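Local coordinates for protein thiosulfate sulfurtransferase (Pseudomonas aeruginosa, PDB 1YT8) that probably transfers sulfur from thiosulfate to cyanide, as a sulfurtransferase built from four rhodanese-like domains, at residues H56-T64 / E278-L286. Numbering follows the deposited sequence.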
loop_
_atom_site.group_PDB
_atom_site.type_symbol
_atom_site.label_atom_id
_atom_site.label_comp_id
_atom_site.label_asym_id
_atom_site.label_seq_id
_atom_site.Cartn_x
_atom_site.Cartn_y
_atom_site.Cartn_z
ATOM N N HIS A 56 10.478 10.443 -3.766
ATOM C CA HIS A 56 11.369 10.818 -2.670
ATOM C C HIS A 56 11.101 10.070 -1.371
ATOM O O HIS A 56 11.977 9.983 -0.511
ATOM C CB HIS A 56 11.322 12.328 -2.425
ATOM C CG HIS A 56 11.961 13.128 -3.516
ATOM N ND1 HIS A 56 12.973 12.624 -4.305
ATOM C CD2 HIS A 56 11.752 14.398 -3.936
ATOM C CE1 HIS A 56 13.361 13.549 -5.164
ATOM N NE2 HIS A 56 12.637 14.635 -4.962
ATOM N N ALA A 57 9.899 9.522 -1.231
ATOM C CA ALA A 57 9.559 8.773 -0.029
ATOM C C ALA A 57 9.857 7.285 -0.214
ATOM O O ALA A 57 10.368 6.633 0.693
ATOM C CB ALA A 57 8.081 8.970 0.318
ATOM N N ARG A 58 9.554 6.754 -1.394
ATOM C CA ARG A 58 9.774 5.333 -1.662
ATOM C C ARG A 58 11.212 4.976 -2.048
ATOM O O ARG A 58 11.651 3.845 -1.844
ATOM C CB ARG A 58 8.788 4.863 -2.739
ATOM C CG ARG A 58 7.338 5.060 -2.314
ATOM C CD ARG A 58 6.349 4.702 -3.401
ATOM N NE ARG A 58 6.304 3.270 -3.673
ATOM C CZ ARG A 58 5.487 2.718 -4.561
ATOM N NH1 ARG A 58 4.653 3.486 -5.251
ATOM N NH2 ARG A 58 5.506 1.406 -4.764
ATOM N N VAL A 59 11.940 5.938 -2.605
ATOM C CA VAL A 59 13.334 5.727 -2.994
ATOM C C VAL A 59 14.095 6.996 -2.596
ATOM O O VAL A 59 14.511 7.775 -3.451
ATOM C CB VAL A 59 13.479 5.502 -4.526
ATOM C CG1 VAL A 59 14.919 5.118 -4.865
ATOM C CG2 VAL A 59 12.523 4.411 -4.994
ATOM N N PRO A 60 14.284 7.214 -1.282
ATOM C CA PRO A 60 14.985 8.391 -0.757
ATOM C C PRO A 60 16.455 8.571 -1.147
ATOM O O PRO A 60 16.904 9.700 -1.345
ATOM C CB PRO A 60 14.794 8.259 0.754
ATOM C CG PRO A 60 14.770 6.780 0.955
ATOM C CD PRO A 60 13.880 6.317 -0.183
ATOM N N ARG A 61 17.199 7.473 -1.252
ATOM C CA ARG A 61 18.618 7.548 -1.615
ATOM C C ARG A 61 18.756 7.896 -3.090
ATOM O O ARG A 61 18.419 7.092 -3.958
ATOM C CB ARG A 61 19.315 6.213 -1.347
ATOM C CG ARG A 61 20.352 6.242 -0.243
ATOM C CD ARG A 61 21.580 5.437 -0.655
ATOM N NE ARG A 61 21.227 4.112 -1.158
ATOM C CZ ARG A 61 22.055 3.332 -1.845
ATOM N NH1 ARG A 61 23.286 3.748 -2.112
ATOM N NH2 ARG A 61 21.655 2.142 -2.271
ATOM N N ARG A 62 19.267 9.089 -3.372
ATOM C CA ARG A 62 19.406 9.545 -4.748
ATOM C C ARG A 62 20.305 8.686 -5.630
ATOM O O ARG A 62 20.164 8.705 -6.853
ATOM C CB ARG A 62 19.885 11.000 -4.770
ATOM C CG ARG A 62 18.942 11.979 -4.064
ATOM C CD ARG A 62 17.556 12.014 -4.698
ATOM N NE ARG A 62 16.741 13.127 -4.202
ATOM C CZ ARG A 62 16.076 13.136 -3.049
ATOM N NH1 ARG A 62 16.107 12.087 -2.241
ATOM N NH2 ARG A 62 15.379 14.210 -2.700
ATOM N N ASP A 63 21.223 7.932 -5.031
ATOM C CA ASP A 63 22.105 7.085 -5.830
ATOM C C ASP A 63 21.727 5.601 -5.769
ATOM O O ASP A 63 22.556 4.727 -6.019
ATOM C CB ASP A 63 23.575 7.301 -5.425
ATOM C CG ASP A 63 23.907 6.724 -4.060
ATOM O OD1 ASP A 63 23.024 6.718 -3.177
ATOM O OD2 ASP A 63 25.066 6.289 -3.869
ATOM N N THR A 64 20.468 5.323 -5.439
ATOM C CA THR A 64 19.977 3.944 -5.390
ATOM C C THR A 64 19.895 3.435 -6.827
ATOM O O THR A 64 19.473 4.168 -7.722
ATOM C CB THR A 64 18.538 3.856 -4.816
ATOM O OG1 THR A 64 18.512 4.347 -3.473
ATOM C CG2 THR A 64 18.040 2.412 -4.839
ATOM N N GLU A 278 24.608 7.073 7.356
ATOM C CA GLU A 278 25.274 6.198 6.393
ATOM C C GLU A 278 24.569 6.362 5.052
ATOM O O GLU A 278 23.515 5.770 4.807
ATOM C CB GLU A 278 25.205 4.746 6.871
ATOM C CG GLU A 278 25.563 4.592 8.344
ATOM C CD GLU A 278 25.727 3.150 8.777
ATOM O OE1 GLU A 278 24.908 2.300 8.370
ATOM O OE2 GLU A 278 26.675 2.872 9.540
ATOM N N HIS A 279 25.167 7.176 4.187
ATOM C CA HIS A 279 24.607 7.490 2.879
ATOM C C HIS A 279 24.624 6.361 1.858
ATOM O O HIS A 279 24.123 6.525 0.749
ATOM C CB HIS A 279 25.323 8.713 2.300
ATOM C CG HIS A 279 25.337 9.896 3.220
ATOM N ND1 HIS A 279 24.185 10.469 3.715
ATOM C CD2 HIS A 279 26.364 10.615 3.733
ATOM C CE1 HIS A 279 24.502 11.490 4.493
ATOM N NE2 HIS A 279 25.818 11.599 4.521
ATOM N N ASP A 280 25.198 5.221 2.218
ATOM C CA ASP A 280 25.246 4.088 1.302
ATOM C C ASP A 280 24.035 3.176 1.503
ATOM O O ASP A 280 23.869 2.192 0.787
ATOM C CB ASP A 280 26.536 3.289 1.520
ATOM C CG ASP A 280 26.623 2.693 2.911
ATOM O OD1 ASP A 280 26.382 3.432 3.889
ATOM O OD2 ASP A 280 26.940 1.489 3.031
ATOM N N ARG A 281 23.189 3.505 2.476
ATOM C CA ARG A 281 22.005 2.695 2.755
ATOM C C ARG A 281 20.723 3.514 2.835
ATOM O O ARG A 281 20.743 4.706 3.141
ATOM C CB ARG A 281 22.171 1.920 4.073
ATOM C CG ARG A 281 23.241 0.827 4.072
ATOM C CD ARG A 281 22.961 -0.252 3.034
ATOM N NE ARG A 281 21.701 -0.964 3.256
ATOM C CZ ARG A 281 21.470 -1.805 4.259
ATOM N NH1 ARG A 281 22.414 -2.052 5.162
ATOM N NH2 ARG A 281 20.292 -2.413 4.355
ATOM N N THR A 282 19.608 2.851 2.550
ATOM C CA THR A 282 18.287 3.462 2.617
ATOM C C THR A 282 17.686 3.022 3.951
ATOM O O THR A 282 17.605 1.829 4.227
ATOM C CB THR A 282 17.367 2.951 1.487
ATOM O OG1 THR A 282 17.889 3.359 0.217
ATOM C CG2 THR A 282 15.961 3.506 1.661
ATOM N N THR A 283 17.271 3.981 4.770
ATOM C CA THR A 283 16.685 3.670 6.070
ATOM C C THR A 283 15.305 4.302 6.200
ATOM O O THR A 283 15.175 5.523 6.200
ATOM C CB THR A 283 17.584 4.192 7.221
ATOM O OG1 THR A 283 18.880 3.588 7.123
ATOM C CG2 THR A 283 16.976 3.849 8.577
ATOM N N TYR A 284 14.277 3.463 6.296
ATOM C CA TYR A 284 12.902 3.933 6.432
ATOM C C TYR A 284 12.518 3.945 7.911
ATOM O O TYR A 284 12.598 2.916 8.576
ATOM C CB TYR A 284 11.932 2.992 5.702
ATOM C CG TYR A 284 12.135 2.835 4.210
ATOM C CD1 TYR A 284 11.735 3.832 3.318
ATOM C CD2 TYR A 284 12.672 1.659 3.684
ATOM C CE1 TYR A 284 11.860 3.657 1.934
ATOM C CE2 TYR A 284 12.802 1.475 2.306
ATOM C CZ TYR A 284 12.394 2.477 1.440
ATOM O OH TYR A 284 12.524 2.294 0.088
ATOM N N LEU A 285 12.100 5.100 8.420
ATOM C CA LEU A 285 11.672 5.224 9.815
ATOM C C LEU A 285 10.145 5.144 9.784
ATOM O O LEU A 285 9.484 6.072 9.316
ATOM C CB LEU A 285 12.121 6.570 10.389
ATOM C CG LEU A 285 11.757 6.852 11.851
ATOM C CD1 LEU A 285 12.350 5.768 12.756
ATOM C CD2 LEU A 285 12.283 8.225 12.242
ATOM N N LEU A 286 9.595 4.047 10.295
ATOM C CA LEU A 286 8.148 3.810 10.250
ATOM C C LEU A 286 7.427 3.613 11.590
ATOM O O LEU A 286 7.868 2.838 12.431
ATOM C CB LEU A 286 7.893 2.591 9.368
ATOM C CG LEU A 286 8.698 2.555 8.064
ATOM C CD1 LEU A 286 8.553 1.188 7.419
ATOM C CD2 LEU A 286 8.225 3.653 7.126
HETATM O O HOH W 1 16.463 4.754 -1.600
HETATM O O HOH W 2 23.749 8.477 -1.498
#
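Tyr284 makes the one direct hydrogen bond between the segments, from its OH to Arg58 O at 2.6 Å. The hydroxyl stands above the carbonyl plane, 37° out of it. Ala57 O and Arg58 O both lie at the edge of the ring, near its plane.

Two waters carry further polar contact. One takes the backbone N-H of Arg61 and donates to both Thr64 OG1 and Thr282 OG1, which are 3.9 Å apart and make no direct bond. The other links Asp63 OD1 to His279 O.

Charged groups meet at Arg61, whose chain bends at chi2 and chi3 (-50°), laying the guanidinium against the Asp280 carbonyl. Asp280 O sits over the centre of one face, 3.3 Å from the plane. No N-H points well at it, so this is no hydrogen bond; the attraction is probably electrostatic. Thr282 OG1 sits at the guanidinium edge. Arg61 NH1 pairs with Asp63 OD1 at 3.2 Å, and NH2 with Glu23. Glu23 also binds Arg281 and the backbone N of Thr282, so it bridges both segments.

Pro60 makes the apolar contact, crossing Thr282 and Tyr284 at about a right angle. Its CG meets Thr282 CG2 at 3.6 Å.

The loop after helix 51-58 of the first rhodanese-like domain thus meets the turn leading into strand 283-287 of the third, and that strand's start. The chemistry implies a largely polar contact, joined by one carbonyl hydrogen bond, bridging waters and the Glu23 carboxylate.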